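Local coordinates for protein 4-oxalocrotonate tautomerase family enzyme (Burkholderia sp. RPE67, PDB 6VVM) that belongs to the tautomerase superfamily, with two tandem beta-alpha-beta units in one chain, and forms an assembly of three copies, at residues G71-E74 with A75-E78; Q9-S12 with D13-A17; D93-L96 with Q97-R100; S18-D21 with G22-A26. All blocks are in the same frame, centred on the assembly; numbering follows the deposited sequence.

Overall arrangement
All four contacts are local, between residues close in sequence. Contacts 1 and 2 are surface helix starts, each a serine or threonine N-cap after a sheet strand: contact 1 opens helix 74-92 and contact 2 opens helix 13-31. They lie on opposite sides of the chain's centre, with their own centres about 30 Å apart. Contact 4 continues helix 13-31 and is partly buried, mixing leucine packing with a salt bridge on the outer side. Contact 3 is a surface turn between helix 74-92 and strand 100-106, built from hydroxyls doubling backbone bonds. Contacts 1 and 3 touch the second subunit, contacts 2 and 4 the third.

Contact 1 (G71-E74 with A75-E78); sequences GRTE and AQKE
Thr73 and Gln76 hold each other by two bonds that run in opposite directions. The backbone N of Gln76 donates to Thr73 OG1 at 3.1 Å, with an N-H...O angle of 166°. In return the amide oxygen Gln76 OE1 accepts from Thr73 N, also at 3.1 Å and nearly straight. This is a capping box, with Thr73 as the N-cap of the helix. The hydroxyl reaches Gln76 N because OG1 sits between the backbone N and the carbonyl carbon (chi1 66°). Gln76 runs extended across Thr73 at about a right angle, and its amide oxygen reaches back to Thr73 N. Gln76 OE1 also lies 3.4 Å from Arg72 CA.

Two waters, with the bond from Thr73 N, help to fix the rotation of this amide. One donates to Gln76 OE1 at 2.6 Å and also to Gly71 O. The other accepts from Gln76 NE2 and from Arg72 NE at 2.9 Å, so it joins the two side chains. Arg72 NH2 is held by Ile69 O.

The first helical backbone bonds follow, from Lys77 N to Thr73 O and from Glu78 N to Glu74 O. The extended Lys77 chain passes alongside Thr73 O, with CG at 3.3 Å. Its amine forms a salt bridge with Asp105 of strand 100-106. The box thus starts helix 74-92 just after strand 63-69, where Glu74 packs on Ser48 of the second subunit.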
# COMPACT_ATOMS: atom_id res chain seq x y z
N GLY A 71 -7.92 11.14 -13.63
CA GLY A 71 -8.78 12.17 -14.18
C GLY A 71 -8.84 13.46 -13.39
O GLY A 71 -9.26 14.50 -13.91
N ARG A 72 -8.44 13.43 -12.13
CA ARG A 72 -8.52 14.64 -11.33
C ARG A 72 -7.48 15.65 -11.82
O ARG A 72 -6.40 15.27 -12.28
CB ARG A 72 -8.31 14.32 -9.86
CG ARG A 72 -9.60 13.92 -9.14
CD ARG A 72 -10.23 12.63 -9.68
NE ARG A 72 -11.48 12.38 -8.95
CZ ARG A 72 -11.83 11.22 -8.41
NH1 ARG A 72 -12.97 11.15 -7.74
NH2 ARG A 72 -11.06 10.14 -8.52
N THR A 73 -7.83 16.93 -11.76
CA THR A 73 -6.89 17.98 -12.15
C THR A 73 -5.83 18.18 -11.08
O THR A 73 -5.98 17.76 -9.93
CB THR A 73 -7.62 19.31 -12.37
OG1 THR A 73 -8.16 19.78 -11.12
CG2 THR A 73 -8.76 19.15 -13.37
N GLU A 74 -4.73 18.85 -11.46
CA GLU A 74 -3.72 19.22 -10.48
C GLU A 74 -4.31 20.06 -9.37
O GLU A 74 -3.92 19.93 -8.20
CB GLU A 74 -2.56 19.96 -11.16
CG GLU A 74 -1.79 19.09 -12.17
CD GLU A 74 -0.46 19.70 -12.58
OE1 GLU A 74 0.10 20.49 -11.79
OE2 GLU A 74 0.03 19.38 -13.68
N ALA A 75 -5.25 20.95 -9.71
CA ALA A 75 -5.90 21.79 -8.72
C ALA A 75 -6.67 20.97 -7.69
O ALA A 75 -6.60 21.23 -6.49
CB ALA A 75 -6.85 22.78 -9.42
N GLN A 76 -7.44 19.98 -8.16
CA GLN A 76 -8.14 19.10 -7.22
C GLN A 76 -7.17 18.36 -6.32
O GLN A 76 -7.39 18.24 -5.11
CB GLN A 76 -9.01 18.11 -7.99
CG GLN A 76 -10.23 18.73 -8.68
CD GLN A 76 -11.03 17.69 -9.45
OE1 GLN A 76 -10.62 17.25 -10.52
NE2 GLN A 76 -12.16 17.28 -8.89
N LYS A 77 -6.08 17.85 -6.90
CA LYS A 77 -5.11 17.09 -6.10
C LYS A 77 -4.42 17.98 -5.08
O LYS A 77 -4.18 17.56 -3.94
CB LYS A 77 -4.10 16.43 -7.03
CG LYS A 77 -4.71 15.43 -7.97
CD LYS A 77 -3.66 14.77 -8.86
CE LYS A 77 -4.28 13.71 -9.75
NZ LYS A 77 -3.29 13.18 -10.72
N GLU A 78 -4.08 19.22 -5.46
CA GLU A 78 -3.53 20.18 -4.51
C GLU A 78 -4.48 20.43 -3.35
O GLU A 78 -4.06 20.49 -2.19
CB GLU A 78 -3.22 21.49 -5.23
CG GLU A 78 -2.49 22.53 -4.41
CD GLU A 78 -2.03 23.69 -5.27
OE1 GLU A 78 -2.40 24.84 -4.98
OE2 GLU A 78 -1.30 23.45 -6.26
O HOH W 1 -11.74 15.94 -12.48
O HOH W 2 -13.28 14.50 -9.67

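Contact 2 (Q9-S12 with D13-A17)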
# COMPACT_ATOMS: atom_id res chain seq x y z
N GLN A 9 0.26 3.92 17.27
CA GLN A 9 -0.65 3.39 18.27
C GLN A 9 -0.96 4.44 19.33
O GLN A 9 -0.27 5.46 19.46
CB GLN A 9 -0.04 2.16 18.97
CG GLN A 9 0.09 0.92 18.11
CD GLN A 9 0.88 -0.18 18.79
OE1 GLN A 9 1.74 0.07 19.65
NE2 GLN A 9 0.60 -1.42 18.41
N GLY A 10 -2.02 4.19 20.10
CA GLY A 10 -2.35 5.02 21.24
C GLY A 10 -3.54 5.95 21.05
O GLY A 10 -4.01 6.52 22.05
N HIS A 11 -4.03 6.15 19.83
CA HIS A 11 -5.15 7.05 19.61
C HIS A 11 -6.46 6.36 19.95
O HIS A 11 -6.66 5.19 19.63
CB HIS A 11 -5.18 7.55 18.16
CG HIS A 11 -4.07 8.49 17.83
ND1 HIS A 11 -3.94 9.73 18.43
CD2 HIS A 11 -3.04 8.39 16.96
CE1 HIS A 11 -2.87 10.34 17.95
NE2 HIS A 11 -2.31 9.55 17.05
N SER A 12 -7.36 7.10 20.61
CA SER A 12 -8.59 6.50 21.08
C SER A 12 -9.48 6.10 19.91
O SER A 12 -9.31 6.56 18.78
CB SER A 12 -9.35 7.47 21.99
OG SER A 12 -9.69 8.65 21.28
N ASP A 13 -10.42 5.21 20.19
CA ASP A 13 -11.37 4.82 19.16
C ASP A 13 -12.20 6.01 18.72
O ASP A 13 -12.49 6.16 17.53
CB ASP A 13 -12.25 3.68 19.67
CG ASP A 13 -11.47 2.38 19.84
OD1 ASP A 13 -10.45 2.20 19.14
OD2 ASP A 13 -11.86 1.54 20.66
N GLU A 14 -12.58 6.88 19.66
CA GLU A 14 -13.35 8.06 19.27
C GLU A 14 -12.53 8.98 18.38
O GLU A 14 -13.05 9.57 17.43
CB GLU A 14 -13.86 8.81 20.51
CG GLU A 14 -14.71 10.05 20.16
CD GLU A 14 -15.21 10.81 21.39
OE1 GLU A 14 -14.95 10.35 22.51
OE2 GLU A 14 -15.86 11.87 21.22
N ARG A 15 -11.23 9.12 18.66
CA ARG A 15 -10.40 9.96 17.81
C ARG A 15 -10.25 9.36 16.42
O ARG A 15 -10.24 10.08 15.42
CB ARG A 15 -9.04 10.20 18.45
CG ARG A 15 -8.19 11.16 17.65
CD ARG A 15 -6.90 11.49 18.34
NE ARG A 15 -7.00 12.67 19.20
CZ ARG A 15 -6.03 13.06 20.02
NH1 ARG A 15 -4.90 12.36 20.09
NH2 ARG A 15 -6.18 14.14 20.77
N LYS A 16 -10.09 8.03 16.34
CA LYS A 16 -10.03 7.38 15.03
C LYS A 16 -11.34 7.58 14.28
O LYS A 16 -11.33 7.86 13.07
CB LYS A 16 -9.71 5.90 15.20
CG LYS A 16 -8.32 5.65 15.76
CD LYS A 16 -7.93 4.19 15.65
CE LYS A 16 -8.28 3.40 16.90
NZ LYS A 16 -7.35 2.21 16.99
N ALA A 17 -12.47 7.45 14.97
CA ALA A 17 -13.76 7.76 14.35
C ALA A 17 -13.83 9.22 13.89
O ALA A 17 -14.37 9.52 12.82
CB ALA A 17 -14.90 7.43 15.32
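Ser12 turns its hydroxyl back over its own backbone (chi1 61°), which sets OG in front of the helix start. There it accepts from Arg15 N at 3.1 Å, a capping bond that makes Ser12 the N-cap of helix 13-31. Arg15 leaves the helix with CG opposite the backbone N (chi1 -175°), and its chain bends at chi3. That bend carries the guanidinium to the edge of the His11 ring.

Arg15 NH1 donates to His11 ND1 at 3.3 Å. The bond is long but straight, at 165°. Each partner lies in the plane of the other's flat group, although the two planes are 58° apart. Arg15 CD also comes within 3.4 Å of His11 ND1, so this one methylene sits beside the ring nitrogen.

Lys16 N donates to Ser12 O at 3.0 Å. Lys16 CG passes 3.3 Å from Ser12 O. The lysine amine pairs with Glu44 of strand 39-45 and with Asp110 of the third subunit; Asp13 OD1 is a long third partner.

His11 and Arg15 also pack on Leu92 and Val91 of helix 74-92. Because His11 ND1 accepts from arginine, any proton on the ring would be expected on NE2.

Contact 3 (D93-L96 with Q97-R100); sequences DVSL and QSTR
Ser95 O is gripped by both the hydroxyl and the backbone N of Ser98. Ser98 OG donates to Ser95 O at 2.7 Å, in the carbonyl plane. Ser98 N reaches Ser95 O from above that plane, at 3.2 Å. The hydroxyl can fold back because Ser98 OG lies between its own backbone N and carbonyl carbon (chi1 70°). Ser95 OG adds a weak bond from Ser98 N.

The pattern repeats one residue on. Leu96 O accepts from Thr99 OG1 at 2.8 Å, in plane, and from Thr99 N at 3.1 Å, above the plane. Each carbonyl therefore takes a side-chain and a main-chain donor from the residue three places ahead. The two main-chain bonds are those of a short 3-10 turn. It follows the Schellman motif that ends helix 74-92, where Asp93 has positive phi, and it leads the chain into strand 100-106.

Val94 CG2 touches Ser98 OG at 3.7 Å. A water accepts from Leu96 N at 2.8 Å and donates to Gln97 OE1; the glutamine chain is bent at chi2, which brings OE1 round to this water. Thr99 is buried against Ser85 and Ala89 of the helix. Beyond it, Arg100 pairs with a strand of the second subunit, and its NE donates to Ala60 O of that chain.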
# COMPACT_ATOMS: atom_id res chain seq x y z
N ASP A 93 -3.68 15.98 16.33
CA ASP A 93 -3.04 16.95 17.22
C ASP A 93 -1.52 16.97 17.04
O ASP A 93 -0.76 16.90 18.01
CB ASP A 93 -3.41 16.70 18.68
CG ASP A 93 -3.21 17.93 19.53
OD1 ASP A 93 -3.29 19.04 18.97
OD2 ASP A 93 -2.96 17.78 20.74
N VAL A 94 -1.08 17.06 15.79
CA VAL A 94 0.34 17.14 15.45
C VAL A 94 0.54 18.27 14.45
O VAL A 94 -0.41 18.81 13.88
CB VAL A 94 0.89 15.82 14.87
CG1 VAL A 94 0.87 14.71 15.91
CG2 VAL A 94 0.11 15.44 13.62
N SER A 95 1.80 18.60 14.22
CA SER A 95 2.12 19.70 13.32
C SER A 95 1.72 19.36 11.89
O SER A 95 1.85 18.22 11.44
CB SER A 95 3.62 20.01 13.37
OG SER A 95 4.31 19.20 12.45
N LEU A 96 1.20 20.37 11.19
CA LEU A 96 0.96 20.22 9.76
C LEU A 96 2.25 19.84 9.03
O LEU A 96 2.21 19.06 8.07
CB LEU A 96 0.40 21.52 9.18
CG LEU A 96 -0.01 21.54 7.70
CD1 LEU A 96 -1.19 20.61 7.39
CD2 LEU A 96 -0.34 22.97 7.26
N GLN A 97 3.38 20.36 9.50
CA GLN A 97 4.66 20.12 8.85
C GLN A 97 5.04 18.63 8.83
O GLN A 97 5.79 18.21 7.95
CB GLN A 97 5.75 20.95 9.56
CG GLN A 97 5.70 22.45 9.25
CD GLN A 97 4.74 23.25 10.14
OE1 GLN A 97 3.88 22.68 10.83
NE2 GLN A 97 4.87 24.58 10.11
N SER A 98 4.51 17.84 9.76
CA SER A 98 4.82 16.42 9.85
C SER A 98 4.00 15.55 8.90
O SER A 98 4.32 14.36 8.78
CB SER A 98 4.61 15.94 11.29
OG SER A 98 3.22 15.93 11.61
N THR A 99 2.98 16.08 8.23
CA THR A 99 2.09 15.25 7.42
C THR A 99 2.63 15.04 6.01
O THR A 99 3.22 15.95 5.40
CB THR A 99 0.68 15.86 7.34
OG1 THR A 99 0.76 17.13 6.69
CG2 THR A 99 0.06 16.05 8.75
N ARG A 100 2.42 13.84 5.49
CA ARG A 100 2.79 13.44 4.14
C ARG A 100 1.56 12.90 3.42
O ARG A 100 0.80 12.14 4.01
CB ARG A 100 3.87 12.34 4.14
CG ARG A 100 5.19 12.72 4.77
CD ARG A 100 5.78 13.90 4.06
NE ARG A 100 7.24 14.01 4.22
CZ ARG A 100 7.85 14.30 5.36
NH1 ARG A 100 9.17 14.42 5.39
NH2 ARG A 100 7.15 14.47 6.47
O HOH W 3 1.01 22.94 12.26

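Contact 4 (S18-D21 with G22-A26); sequences SLID and GLTRA
Arg25 meets Asp21 at the edge of its guanidinium. Asp21 CG lies near the guanidinium plane, while the carboxylate stands almost perpendicular to it, at 89°. Arg25 NE donates to Asp21 OD1 at 2.9 Å, a salt bridge one helical turn apart. OD1 is met on its syn side, with NE 31° out of the carboxylate plane. The N-H...O angle of 142° makes this a bent bond.

Both residues lie on helix 13-31, the crossover helix of the beta-alpha-beta unit formed with strands 2-8 and 39-45. The arginine chain is extended from CG to NE and runs back along the helix. Its CG passes 3.3 Å from Asp21 O. That same oxygen accepts from Arg25 N, so backbone and side chain of Asp21 each hold the arginine once.

Toward the sheet the contact turns apolar. Leu23 CD1 lies 3.7 Å from Leu19 CG, and the two leucines cross at a slant. Leu23 packs on Leu3 and Val5 of strand 2-8, and Leu19 on Leu42 of strand 39-45. Leu19 also meets Val91 of helix 74-92. Ile20 and Thr24 both pack on Gly115 of the third subunit.

Backbone bonds join Gly22 N to Ser18 O and Leu23 N to Leu19 O. Thr24 is buried, and its hydroxyl donates within the helix. Thr24 OG1 donates to Ile20 O at 2.9 Å and Thr24 N donates to it at 3.2 Å, from opposite faces of the carbonyl plane.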
# COMPACT_ATOMS: atom_id res chain seq x y z
N SER A 18 -13.27 10.15 14.68
CA SER A 18 -13.29 11.55 14.25
C SER A 18 -12.32 11.78 13.10
O SER A 18 -12.55 12.64 12.24
CB SER A 18 -12.96 12.47 15.43
OG SER A 18 -12.72 13.79 15.00
N LEU A 19 -11.26 10.99 13.02
CA LEU A 19 -10.37 11.10 11.87
C LEU A 19 -11.03 10.58 10.60
O LEU A 19 -10.88 11.19 9.53
CB LEU A 19 -9.08 10.32 12.13
CG LEU A 19 -8.08 10.32 10.97
CD1 LEU A 19 -7.52 11.71 10.75
CD2 LEU A 19 -6.94 9.31 11.22
N ILE A 20 -11.75 9.45 10.69
CA ILE A 20 -12.45 8.91 9.53
C ILE A 20 -13.50 9.91 9.07
O ILE A 20 -13.67 10.15 7.87
CB ILE A 20 -13.07 7.53 9.86
CG1 ILE A 20 -12.00 6.41 9.78
CG2 ILE A 20 -14.25 7.24 8.93
CD1 ILE A 20 -12.28 5.21 10.67
N ASP A 21 -14.18 10.54 10.03
CA ASP A 21 -15.19 11.55 9.70
C ASP A 21 -14.56 12.74 8.98
O ASP A 21 -15.04 13.16 7.92
CB ASP A 21 -15.89 11.99 10.99
CG ASP A 21 -16.80 13.20 10.79
OD1 ASP A 21 -17.59 13.21 9.82
OD2 ASP A 21 -16.74 14.13 11.63
N GLY A 22 -13.47 13.26 9.52
CA GLY A 22 -12.89 14.47 8.95
C GLY A 22 -12.25 14.23 7.60
O GLY A 22 -12.38 15.06 6.69
N LEU A 23 -11.55 13.10 7.44
CA LEU A 23 -10.91 12.80 6.16
C LEU A 23 -11.95 12.58 5.06
O LEU A 23 -11.68 12.84 3.88
CB LEU A 23 -10.01 11.57 6.30
CG LEU A 23 -8.79 11.78 7.21
CD1 LEU A 23 -8.05 10.45 7.31
CD2 LEU A 23 -7.86 12.82 6.64
N THR A 24 -13.11 12.06 5.42
CA THR A 24 -14.16 11.90 4.42
C THR A 24 -14.70 13.27 4.00
O THR A 24 -14.82 13.55 2.81
CB THR A 24 -15.27 10.99 4.97
OG1 THR A 24 -14.70 9.70 5.25
CG2 THR A 24 -16.41 10.81 3.95
N ARG A 25 -15.00 14.14 4.97
CA ARG A 25 -15.41 15.50 4.63
C ARG A 25 -14.33 16.21 3.84
O ARG A 25 -14.63 17.00 2.94
CB ARG A 25 -15.73 16.29 5.90
CG ARG A 25 -16.83 15.70 6.73
CD ARG A 25 -16.97 16.48 8.05
NE ARG A 25 -18.00 15.87 8.88
CZ ARG A 25 -19.29 16.17 8.80
NH1 ARG A 25 -19.71 17.11 7.95
NH2 ARG A 25 -20.16 15.56 9.59
N ALA A 26 -13.07 15.92 4.16
CA ALA A 26 -11.96 16.57 3.46
C ALA A 26 -11.94 16.16 2.01
O ALA A 26 -11.66 16.98 1.13
CB ALA A 26 -10.63 16.21 4.14